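Local coordinates for protein myroilysin (Myroides profundi, PDB 5CZW) that is thought to act as a zinc-dependent metalloendopeptidase of the astacin family, kept latent by a propeptide that coordinates the zinc, at residues A[132-141]-A[200-208]. The protein carries 1 engineered substitution. Numbering follows the deposited sequence.
Sequences SRTVIHEFGH and QSIMHYSIS. With ZN (zinc ion), chain B.
The methyl of Met203 fits into the corner formed by the imidazoles of His137 and His141, lying over one face of each and giving each a CH-pi contact. Met203 CE sits 4.0 Å from the centroid of the His137 ring, almost on the ring normal, and Met203 SD lies over the same face. Toward His141 the methyl is displaced to the rim, with Met203 CE 3.3 Å from His141 CE1. Bends at chi2 and chi3 (-42° and -67°) fold the thioether back to the helix, where Met203 SD comes 3.9 Å from Gly140 CA.

The edges of His137 are engaged as well. His137 ND1 donates a nearly straight hydrogen bond of 2.7 Å to Ile202 O, which lies in the ring plane, while His137 NE2 on the far side binds the zinc ion at 2.3 Å. With one nitrogen tied to a backbone carbonyl and the other to metal, the ring's rotation is fixed, and the carbonyl probably makes the imidazole a stronger ligand. CG anti to the backbone N (chi1 -176°) carries this ring toward the loop. His141 NE2 binds the zinc at 2.1 Å, its ND1 is hydrogen-bonded to Met145, and His147 and Cys23 complete the site.

Nearer the start of the helix segment, Ile202 points at the helix and crosses Ile136 at about a right angle, with Ile202 CG1 3.8 Å from Ile136 CG2. Ser201 OG accepts from Met203 N in an ST turn, overlapping the type I beta turn from Ser201 to His204 that presents both the carbonyl and the thioether.

A methionine-bearing turn packed against two histidines of an HExxH helix is the Met-turn that defines the metzincins, and Cys23 on the zinc marks the cysteine-switch latent form of this astacin-family enzyme.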
ATOM      1  N   SER A 132     -10.502  -1.919  -6.524  1.00  9.52           N
ATOM      2  CA  SER A 132     -11.111  -1.627  -5.253  1.00 10.69           C
ATOM      3  C   SER A 132     -10.230  -2.152  -4.107  1.00 10.58           C
ATOM      4  O   SER A 132      -9.899  -1.419  -3.124  1.00 11.82           O
ATOM      5  CB  SER A 132     -12.530  -2.276  -5.145  1.00 12.01           C
ATOM      6  OG  SER A 132     -13.117  -1.953  -3.860  1.00 14.90           O
ATOM      7  N   ARG A 133      -9.835  -3.371  -4.198  1.00 10.07           N
ATOM      8  CA  ARG A 133      -8.999  -3.934  -3.163  1.00 12.15           C
ATOM      9  C   ARG A 133      -7.701  -3.156  -2.932  1.00 10.96           C
ATOM     10  O   ARG A 133      -7.356  -2.792  -1.815  1.00 11.96           O
ATOM     11  CB  ARG A 133      -8.656  -5.404  -3.513  1.00 14.98           C
ATOM     12  CG  ARG A 133      -7.784  -6.144  -2.487  1.00 18.04           C
ATOM     13  CD  ARG A 133      -7.432  -7.555  -2.947  1.00 21.76           C
ATOM     14  NE  ARG A 133      -6.423  -7.573  -3.964  1.00 25.73           N
ATOM     15  CZ  ARG A 133      -5.121  -7.793  -3.772  1.00 25.92           C
ATOM     16  NH1 ARG A 133      -4.635  -8.029  -2.595  1.00 26.79           N
ATOM     17  NH2 ARG A 133      -4.326  -7.765  -4.791  1.00 22.05           N
ATOM     18  N   THR A 134      -7.000  -2.946  -4.007  1.00  9.54           N
ATOM     19  CA  THR A 134      -5.606  -2.431  -3.855  1.00  9.14           C
ATOM     20  C   THR A 134      -5.635  -0.874  -3.608  1.00  8.55           C
ATOM     21  O   THR A 134      -4.860  -0.351  -2.755  1.00  7.22           O
ATOM     22  CB  THR A 134      -4.765  -2.847  -5.030  1.00  9.81           C
ATOM     23  OG1 THR A 134      -4.553  -4.271  -4.935  1.00 12.13           O
ATOM     24  CG2 THR A 134      -3.392  -2.109  -5.066  1.00  9.73           C
ATOM     25  N   VAL A 135      -6.578  -0.162  -4.255  1.00  7.72           N
ATOM     26  CA  VAL A 135      -6.635   1.279  -4.061  1.00  7.32           C
ATOM     27  C   VAL A 135      -7.112   1.564  -2.630  1.00  7.23           C
ATOM     28  O   VAL A 135      -6.480   2.345  -1.881  1.00  7.04           O
ATOM     29  CB  VAL A 135      -7.516   2.011  -5.073  1.00  7.37           C
ATOM     30  CG1 VAL A 135      -7.656   3.462  -4.719  1.00  8.22           C
ATOM     31  CG2 VAL A 135      -6.903   1.822  -6.441  1.00  7.88           C
ATOM     32  N   ILE A 136      -8.230   0.988  -2.215  1.00  7.21           N
ATOM     33  CA  ILE A 136      -8.722   1.247  -0.870  1.00  8.21           C
ATOM     34  C   ILE A 136      -7.661   0.841   0.146  1.00  7.35           C
ATOM     35  O   ILE A 136      -7.428   1.583   1.068  1.00  6.81           O
ATOM     36  CB  ILE A 136     -10.076   0.535  -0.595  1.00  9.64           C
ATOM     37  CG1 ILE A 136     -11.086   1.034  -1.632  1.00 10.45           C
ATOM     38  CG2 ILE A 136     -10.575   0.775   0.811  1.00 10.36           C
ATOM     39  CD1 ILE A 136     -12.493   0.578  -1.407  1.00 11.04           C
ATOM     40  N   HIS A 137      -7.024  -0.286  -0.053  1.00  7.60           N
ATOM     41  CA  HIS A 137      -5.959  -0.702   0.858  1.00  7.11           C
ATOM     42  C   HIS A 137      -4.794   0.321   1.023  1.00  6.52           C
ATOM     43  O   HIS A 137      -4.435   0.686   2.112  1.00  7.96           O
ATOM     44  CB  HIS A 137      -5.456  -2.035   0.376  1.00  7.81           C
ATOM     45  CG  HIS A 137      -4.431  -2.657   1.244  1.00  7.36           C
ATOM     46  ND1 HIS A 137      -4.775  -3.604   2.156  1.00  8.24           N
ATOM     47  CD2 HIS A 137      -3.089  -2.559   1.281  1.00  8.56           C
ATOM     48  CE1 HIS A 137      -3.715  -4.029   2.763  1.00 10.28           C
ATOM     49  NE2 HIS A 137      -2.679  -3.459   2.210  1.00  7.11           N
ATOM     50  N   GLU A 138      -4.254   0.744  -0.097  1.00  6.14           N
ATOM     51  CA  GLU A 138      -3.160   1.699  -0.029  1.00  7.04           C
ATOM     52  C   GLU A 138      -3.565   2.987   0.538  1.00  7.11           C
ATOM     53  O   GLU A 138      -2.794   3.606   1.302  1.00  7.10           O
ATOM     54  CB  GLU A 138      -2.462   1.883  -1.414  1.00  7.13           C
ATOM     55  CG  GLU A 138      -1.726   0.638  -1.973  1.00  8.09           C
ATOM     56  CD  GLU A 138      -0.772  -0.075  -1.003  1.00  8.38           C
ATOM     57  OE1 GLU A 138      -0.252   0.526  -0.065  1.00  9.27           O
ATOM     58  OE2 GLU A 138      -0.551  -1.329  -1.263  1.00  8.87           O
ATOM     59  N   PHE A 139      -4.808   3.455   0.211  1.00  8.54           N
ATOM     60  CA  PHE A 139      -5.318   4.666   0.872  1.00  8.33           C
ATOM     61  C   PHE A 139      -5.588   4.519   2.353  1.00  8.30           C
ATOM     62  O   PHE A 139      -5.490   5.503   3.145  1.00  9.95           O
ATOM     63  CB  PHE A 139      -6.454   5.309   0.039  1.00  8.40           C
ATOM     64  CG  PHE A 139      -5.925   6.190  -1.074  1.00  8.44           C
ATOM     65  CD1 PHE A 139      -5.620   5.602  -2.329  1.00  8.55           C
ATOM     66  CD2 PHE A 139      -5.621   7.522  -0.940  1.00  8.74           C
ATOM     67  CE1 PHE A 139      -5.056   6.374  -3.385  1.00  8.45           C
ATOM     68  CE2 PHE A 139      -5.124   8.288  -2.022  1.00  8.83           C
ATOM     69  CZ  PHE A 139      -4.835   7.683  -3.231  1.00  8.89           C
ATOM     70  N   GLY A 140      -5.826   3.269   2.794  1.00  8.48           N
ATOM     71  CA  GLY A 140      -5.911   2.957   4.226  1.00  7.79           C
ATOM     72  C   GLY A 140      -4.585   3.238   4.881  1.00  7.20           C
ATOM     73  O   GLY A 140      -4.515   3.913   5.908  1.00  8.78           O
ATOM     74  N   HIS A 141      -3.475   2.757   4.325  1.00  6.10           N
ATOM     75  CA  HIS A 141      -2.201   3.139   4.836  1.00  5.75           C
ATOM     76  C   HIS A 141      -2.028   4.620   4.740  1.00  6.29           C
ATOM     77  O   HIS A 141      -1.460   5.201   5.725  1.00  6.29           O
ATOM     78  CB  HIS A 141      -1.122   2.513   3.951  1.00  5.48           C
ATOM     79  CG  HIS A 141      -0.975   1.031   4.032  1.00  5.91           C
ATOM     80  ND1 HIS A 141      -0.902   0.324   5.192  1.00  7.11           N
ATOM     81  CD2 HIS A 141      -0.805   0.134   3.064  1.00  6.74           C
ATOM     82  CE1 HIS A 141      -0.796  -0.958   4.952  1.00  7.57           C
ATOM     83  NE2 HIS A 141      -0.641  -1.040   3.679  1.00  5.82           N
ATOM     84  N   GLN A 200     -12.302  -9.815   7.608  1.00 19.94           N
ATOM     85  CA  GLN A 200     -12.821  -9.127   6.474  1.00 19.60           C
ATOM     86  C   GLN A 200     -12.127  -7.809   6.124  1.00 16.82           C
ATOM     87  O   GLN A 200     -12.511  -7.195   5.137  1.00 17.85           O
ATOM     88  CB  GLN A 200     -14.269  -8.783   6.800  1.00 21.80           C
ATOM     89  CG  GLN A 200     -15.149 -10.031   6.821  1.00 26.19           C
ATOM     90  CD  GLN A 200     -15.952 -10.186   5.542  1.00 32.71           C
ATOM     91  OE1 GLN A 200     -15.486 -10.791   4.557  1.00 34.17           O
ATOM     92  NE2 GLN A 200     -17.189  -9.622   5.543  1.00 34.26           N
ATOM     93  N   SER A 201     -11.220  -7.355   6.976  1.00 15.56           N
ATOM     94  CA  SER A 201     -10.620  -6.054   6.822  1.00 14.50           C
ATOM     95  C   SER A 201      -9.923  -5.874   5.483  1.00 12.77           C
ATOM     96  O   SER A 201      -9.232  -6.766   4.972  1.00 13.00           O
ATOM     97  CB  SER A 201      -9.657  -5.714   7.939  1.00 14.65           C
ATOM     98  OG  SER A 201      -9.095  -4.403   7.741  1.00 13.99           O
ATOM     99  N   ILE A 202     -10.116  -4.697   4.903  1.00 13.85           N
ATOM    100  CA  ILE A 202      -9.447  -4.375   3.673  1.00 12.02           C
ATOM    101  C   ILE A 202      -7.917  -4.300   3.935  1.00 10.57           C
ATOM    102  O   ILE A 202      -7.163  -4.416   3.024  1.00 11.46           O
ATOM    103  CB  ILE A 202      -9.969  -3.024   3.162  1.00 12.69           C
ATOM    104  CG1 ILE A 202      -9.519  -2.779   1.783  1.00 13.97           C
ATOM    105  CG2 ILE A 202      -9.472  -1.912   4.059  1.00 13.73           C
ATOM    106  CD1 ILE A 202     -10.291  -3.498   0.751  1.00 15.64           C
ATOM    107  N   MET A 203      -7.544  -4.120   5.221  1.00 11.62           N
ATOM    108  CA  MET A 203      -6.146  -3.973   5.630  1.00 10.63           C
ATOM    109  C   MET A 203      -5.371  -5.285   5.805  1.00 11.73           C
ATOM    110  O   MET A 203      -4.197  -5.276   6.164  1.00  8.95           O
ATOM    111  CB  MET A 203      -5.974  -2.984   6.823  1.00 10.87           C
ATOM    112  CG  MET A 203      -6.396  -1.530   6.555  1.00 11.20           C
ATOM    113  SD  MET A 203      -5.893  -0.880   4.959  1.00 10.38           S
ATOM    114  CE  MET A 203      -4.102  -0.820   5.137  1.00 11.42           C
ATOM    115  N   HIS A 204      -6.029  -6.409   5.567  1.00 12.22           N
ATOM    116  CA  HIS A 204      -5.332  -7.691   5.745  1.00 14.30           C
ATOM    117  C   HIS A 204      -4.154  -7.746   4.822  1.00 13.92           C
ATOM    118  O   HIS A 204      -4.211  -7.247   3.771  1.00 13.66           O
ATOM    119  CB  HIS A 204      -6.231  -8.961   5.686  1.00 17.72           C
ATOM    120  CG  HIS A 204      -6.725  -9.405   7.025  1.00 22.71           C
ATOM    121  ND1 HIS A 204      -5.966 -10.176   7.885  1.00 24.08           N
ATOM    122  CD2 HIS A 204      -7.860  -9.099   7.696  1.00 26.14           C
ATOM    123  CE1 HIS A 204      -6.638 -10.369   8.995  1.00 27.28           C
ATOM    124  NE2 HIS A 204      -7.778  -9.708   8.917  1.00 27.28           N
ATOM    125  N   TYR A 205      -3.095  -8.368   5.284  1.00 12.48           N
ATOM    126  CA  TYR A 205      -1.814  -8.485   4.546  1.00 13.40           C
ATOM    127  C   TYR A 205      -1.826  -9.708   3.669  1.00 14.37           C
ATOM    128  O   TYR A 205      -2.012 -10.862   4.126  1.00 12.82           O
ATOM    129  CB  TYR A 205      -0.698  -8.632   5.591  1.00 13.07           C
ATOM    130  CG  TYR A 205       0.634  -8.778   5.014  1.00 12.29           C
ATOM    131  CD1 TYR A 205       1.176  -7.775   4.309  1.00 13.13           C
ATOM    132  CD2 TYR A 205       1.427  -9.807   5.375  1.00 14.17           C
ATOM    133  CE1 TYR A 205       2.442  -7.858   3.789  1.00 13.54           C
ATOM    134  CE2 TYR A 205       2.652  -9.982   4.818  1.00 13.48           C
ATOM    135  CZ  TYR A 205       3.204  -8.967   4.062  1.00 13.13           C
ATOM    136  OH  TYR A 205       4.500  -9.064   3.556  1.00 16.62           O
ATOM    137  N   SER A 206      -1.730  -9.478   2.384  1.00 15.69           N
ATOM    138  CA  SER A 206      -1.686 -10.534   1.403  1.00 18.10           C
ATOM    139  C   SER A 206      -0.309 -11.162   1.315  1.00 14.87           C
ATOM    140  O   SER A 206       0.629 -10.472   1.219  1.00 17.65           O
ATOM    141  CB  SER A 206      -1.949  -9.897   0.047  1.00 20.18           C
ATOM    142  OG  SER A 206      -3.212  -9.356   0.048  1.00 21.61           O
ATOM    143  N   ILE A 207      -0.250 -12.484   1.307  1.00 14.31           N
ATOM    144  CA  ILE A 207       0.971 -13.231   1.161  1.00 17.06           C
ATOM    145  C   ILE A 207       0.923 -13.885  -0.216  1.00 16.25           C
ATOM    146  O   ILE A 207       0.073 -14.729  -0.502  1.00 17.61           O
ATOM    147  CB  ILE A 207       1.213 -14.263   2.290  1.00 21.11           C
ATOM    148  CG1 ILE A 207       1.348 -13.482   3.618  1.00 23.50           C
ATOM    149  CG2 ILE A 207       2.495 -15.047   2.023  1.00 23.30           C
ATOM    150  CD1 ILE A 207       1.240 -14.275   4.894  1.00 23.68           C
ATOM    151  N   SER A 208       1.854 -13.480  -1.067  1.00 16.69           N
ATOM    152  CA  SER A 208       1.792 -13.894  -2.458  1.00 16.61           C
ATOM    153  C   SER A 208       2.407 -15.261  -2.600  1.00 16.63           C
ATOM    154  O   SER A 208       3.499 -15.533  -2.054  1.00 15.51           O
ATOM    155  CB  SER A 208       2.571 -12.916  -3.307  1.00 16.44           C
ATOM    156  OG  SER A 208       2.639 -13.385  -4.608  1.00 17.90           O
TER
HETATM  157 ZN    ZN B 301      -0.493  -2.931   2.742  1.00 16.66          ZN